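Local coordinates for hypothetical protein PSPTO_2114 (Pseudomonas syringae pv. tomato, PDB 2ODA) that is of uncertain function but belongs to a Pseudomonas-specific subfamily of the haloacid dehalogenase (HAD) superfamily, a group rich in phosphatases and related hydrolases, at residues L17-G21 against A22-T26; G139-P142 against S143-Q146. One frame throughout, in Å; residues are numbered along the deposited sequence.

Contact 1: L17-G21 against A22-T26; sequences LVDFG and AQAAT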
loop_
_atom_site.group_PDB
_atom_site.type_symbol
_atom_site.label_atom_id
_atom_site.label_comp_id
_atom_site.label_asym_id
_atom_site.label_seq_id
_atom_site.Cartn_x
_atom_site.Cartn_y
_atom_site.Cartn_z
ATOM N N LEU B 17 7.916 19.235 8.752
ATOM C CA LEU B 17 8.592 19.151 10.053
ATOM C C LEU B 17 9.503 20.364 10.282
ATOM O O LEU B 17 9.542 20.931 11.363
ATOM C CB LEU B 17 9.420 17.860 10.136
ATOM C CG LEU B 17 8.600 16.555 10.182
ATOM C CD1 LEU B 17 9.529 15.356 9.941
ATOM C CD2 LEU B 17 7.893 16.467 11.537
ATOM N N VAL B 18 10.241 20.740 9.243
ATOM C CA VAL B 18 11.236 21.790 9.346
ATOM C C VAL B 18 11.065 22.664 8.103
ATOM O O VAL B 18 10.212 22.378 7.261
ATOM C CB VAL B 18 12.694 21.206 9.379
ATOM C CG1 VAL B 18 12.976 20.390 10.664
ATOM C CG2 VAL B 18 12.969 20.343 8.149
ATOM N N ASP B 19 11.891 23.698 7.971
ATOM C CA ASP B 19 11.973 24.463 6.717
ATOM C C ASP B 19 10.639 25.100 6.290
ATOM O O ASP B 19 10.125 24.864 5.178
ATOM C CB ASP B 19 12.602 23.611 5.583
ATOM C CG ASP B 19 12.894 24.440 4.336
ATOM O OD1 ASP B 19 13.036 25.671 4.464
ATOM O OD2 ASP B 19 12.971 23.863 3.248
ATOM N N PHE B 20 10.064 25.888 7.187
ATOM C CA PHE B 20 8.798 26.583 6.905
ATOM C C PHE B 20 8.915 27.327 5.570
ATOM O O PHE B 20 9.876 28.090 5.362
ATOM C CB PHE B 20 8.530 27.574 8.041
ATOM C CG PHE B 20 7.201 28.273 7.968
ATOM C CD1 PHE B 20 6.122 27.817 8.725
ATOM C CD2 PHE B 20 7.037 29.399 7.175
ATOM C CE1 PHE B 20 4.886 28.486 8.705
ATOM C CE2 PHE B 20 5.773 30.068 7.108
ATOM C CZ PHE B 20 4.701 29.593 7.887
ATOM N N GLY B 21 7.944 27.106 4.678
ATOM C CA GLY B 21 7.980 27.715 3.351
ATOM C C GLY B 21 8.849 27.034 2.310
ATOM O O GLY B 21 9.065 27.605 1.234
ATOM N N ALA B 22 9.318 25.817 2.614
ATOM C CA ALA B 22 10.102 24.960 1.682
ATOM C C ALA B 22 11.263 25.721 1.048
ATOM O O ALA B 22 11.464 25.691 -0.178
ATOM C CB ALA B 22 9.184 24.350 0.567
ATOM N N GLN B 23 12.021 26.413 1.892
ATOM C CA GLN B 23 13.101 27.287 1.394
ATOM C C GLN B 23 14.331 26.540 0.933
ATOM O O GLN B 23 15.145 27.093 0.168
ATOM C CB GLN B 23 13.433 28.342 2.455
ATOM C CG GLN B 23 12.218 29.226 2.738
ATOM C CD GLN B 23 11.938 30.144 1.561
ATOM O OE1 GLN B 23 12.675 31.101 1.342
ATOM N NE2 GLN B 23 10.901 29.826 0.769
ATOM N N ALA B 24 14.491 25.286 1.368
ATOM C CA ALA B 24 15.623 24.460 0.885
ATOM C C ALA B 24 15.615 24.318 -0.646
ATOM O O ALA B 24 16.667 24.101 -1.273
ATOM C CB ALA B 24 15.623 23.084 1.545
ATOM N N ALA B 25 14.434 24.418 -1.247
ATOM C CA ALA B 25 14.311 24.402 -2.706
ATOM C C ALA B 25 14.922 25.627 -3.399
ATOM O O ALA B 25 14.964 25.668 -4.643
ATOM C CB ALA B 25 12.831 24.246 -3.119
ATOM N N THR B 26 15.355 26.633 -2.632
ATOM C CA THR B 26 15.809 27.901 -3.230
ATOM C C THR B 26 17.331 27.971 -3.335
ATOM O O THR B 26 17.870 28.968 -3.827
ATOM C CB THR B 26 15.381 29.171 -2.413
ATOM O OG1 THR B 26 15.998 29.128 -1.111
ATOM C CG2 THR B 26 13.845 29.299 -2.274
#
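D19 to A22 form a type II beta turn, closed by a bond of 2.9 Å from A22 N to D19 O. G21 holds the third position of the turn with positive phi (81°), the geometry usual for glycine there. The D19 carboxylate then takes the backbone N-H groups of Q23 and A24, where the chain turns into a short 3-10 segment. D19 OD1 accepts from Q23 N at 2.9 Å and D19 OD2 accepts from A24 N at 2.8 Å. Both donors come to the syn side of their oxygens, somewhat out of the carboxylate plane. The A24 bond is the straighter of the two, at 165°. The D19 CG lies anti to the backbone N (chi1 -171°), which carries the carboxylate across to the Q23 and A24 amides. This pair of bonds limits rotation of the carboxylate. The methyl of A24 also rests against it, with A24 CB 3.2 Å from D19 OD2. The Q23 chain bends at chi2 and folds back on the turn. Q23 NE2 reaches G21 O at 2.9 Å. The bond is nearly straight and lies in the Q23 amide plane, but it arrives above the plane of the G21 carbonyl. D19 OD2 has a second partner, the hydroxyl of S14 on helix 13-17, which follows strand 9-12 in the middle of the parallel sheet. A helical turn just after the first strand is consistent with the squiggle of HAD folds. A22 also touches S14, while V18 and A24 pack on L69 of helix 63-69.

Contact 2: G139-P142 against S143-Q146; sequences GLSP and SQWQ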
loop_
_atom_site.group_PDB
_atom_site.type_symbol
_atom_site.label_atom_id
_atom_site.label_comp_id
_atom_site.label_asym_id
_atom_site.label_seq_id
_atom_site.Cartn_x
_atom_site.Cartn_y
_atom_site.Cartn_z
ATOM N N GLY B 139 4.809 28.915 0.506
ATOM C CA GLY B 139 6.146 29.161 -0.012
ATOM C C GLY B 139 6.824 30.408 0.545
ATOM O O GLY B 139 7.656 31.012 -0.128
ATOM N N LEU B 140 6.465 30.813 1.763
ATOM C CA LEU B 140 7.099 31.982 2.350
ATOM C C LEU B 140 7.943 31.600 3.564
ATOM O O LEU B 140 7.520 30.780 4.404
ATOM C CB LEU B 140 6.058 33.039 2.723
ATOM C CG LEU B 140 5.205 33.651 1.602
ATOM C CD1 LEU B 140 4.266 34.678 2.226
ATOM C CD2 LEU B 140 6.102 34.309 0.590
ATOM N N SER B 141 9.131 32.197 3.656
ATOM C CA SER B 141 9.991 31.987 4.811
ATOM C C SER B 141 9.284 32.479 6.073
ATOM O O SER B 141 8.324 33.274 5.969
ATOM C CB SER B 141 11.324 32.746 4.605
ATOM O OG SER B 141 11.093 34.153 4.718
ATOM N N PRO B 142 9.758 32.043 7.258
ATOM C CA PRO B 142 9.213 32.602 8.496
ATOM C C PRO B 142 9.182 34.135 8.502
ATOM O O PRO B 142 8.155 34.712 8.854
ATOM C CB PRO B 142 10.157 32.062 9.577
ATOM C CG PRO B 142 10.622 30.726 8.994
ATOM C CD PRO B 142 10.789 31.006 7.532
ATOM N N SER B 143 10.266 34.783 8.068
ATOM C CA SER B 143 10.293 36.251 8.065
ATOM C C SER B 143 9.250 36.848 7.100
ATOM O O SER B 143 8.559 37.824 7.444
ATOM C CB SER B 143 11.705 36.791 7.785
ATOM O OG SER B 143 12.156 36.448 6.478
ATOM N N GLN B 144 9.107 36.238 5.922
ATOM C CA GLN B 144 8.133 36.700 4.929
ATOM C C GLN B 144 6.691 36.475 5.408
ATOM O O GLN B 144 5.822 37.359 5.253
ATOM C CB GLN B 144 8.346 35.993 3.588
ATOM C CG GLN B 144 9.647 36.387 2.885
ATOM C CD GLN B 144 9.899 35.557 1.650
ATOM O OE1 GLN B 144 9.663 34.340 1.640
ATOM N NE2 GLN B 144 10.381 36.211 0.586
ATOM N N TRP B 145 6.447 35.291 5.970
ATOM C CA TRP B 145 5.151 34.946 6.549
ATOM C C TRP B 145 4.784 35.912 7.670
ATOM O O TRP B 145 3.642 36.375 7.755
ATOM C CB TRP B 145 5.171 33.504 7.064
ATOM C CG TRP B 145 3.822 32.966 7.541
ATOM C CD1 TRP B 145 3.441 32.737 8.839
ATOM C CD2 TRP B 145 2.724 32.537 6.716
ATOM N NE1 TRP B 145 2.160 32.215 8.869
ATOM C CE2 TRP B 145 1.706 32.071 7.581
ATOM C CE3 TRP B 145 2.504 32.508 5.316
ATOM C CZ2 TRP B 145 0.472 31.591 7.101
ATOM C CZ3 TRP B 145 1.285 32.036 4.844
ATOM C CH2 TRP B 145 0.282 31.589 5.736
ATOM N N GLN B 146 5.754 36.207 8.529
ATOM C CA GLN B 146 5.522 37.116 9.649
ATOM C C GLN B 146 5.356 38.573 9.223
ATOM O O GLN B 146 4.705 39.332 9.927
ATOM C CB GLN B 146 6.638 36.967 10.692
ATOM C CG GLN B 146 6.425 35.717 11.601
ATOM C CD GLN B 146 7.724 35.083 12.104
ATOM O OE1 GLN B 146 8.720 35.771 12.331
ATOM N NE2 GLN B 146 7.710 33.760 12.283
HETATM O O HOH W 1 9.614 33.013 -0.689
#
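G139 is joined to Q144 by a water, which donates to G139 O at 2.9 Å and to Q144 OE1 at 2.7 Å. L140 follows and reaches two residues of the helix. L140 CD2 lies 3.7 Å from Q144 OE1, and L140 CD1 comes to the edge of the W145 ring, near the ring plane, 4.2 Å from W145 CE3. S141 is the N-cap residue of helix 142-147. S141 N donates to Q144 OE1 at 3.0 Å, in the plane of the side-chain carbonyl and on a lone pair. This is the half of a capping box in which the side chain three residues into the helix returns to the N-H of the N-cap residue. With CG anti to the carbonyl carbon (chi1 -68°) and the chain extended beyond it, the Q144 amide lies back against S141. OE1 thus takes both the S141 amide and the water. The S141 hydroxyl shares a hydrogen bond of 3.1 Å between S141 OG and S143 OG. S141 O accepts from W145 N at 2.8 Å and begins the helical bonding. P142 is the first residue of the helix, where a proline ring costs no backbone bond. Its carbonyl O accepts from Q146 N, and the bent Q146 side chain lies alongside, with Q146 CD 3.3 Å from P142 O. The buried W145 packs on R156 and R157 of helix 150-167.

Overall arrangement
Contact 1 comes first and contact 2 follows more than a hundred residues later, yet their centres are about 10 Å apart. F20 makes much of the join. Its ring meets the W145 ring edge-to-face, P142 also packs on F20, and F20 CD2 comes 3.1 Å from L140 O. Q23 NE2 adds a looser touch, 3.6 Å from G139 O. Contact 1 is buried, in the loop that follows helix 13-17, close after strand 9-12, where HAD enzymes usually keep their active site. S14 appears to take the place of the second aspartate of the family's DxD motif, so a standard catalytic site cannot be assumed. Contact 2 lies at the surface, at the start of helix 142-147.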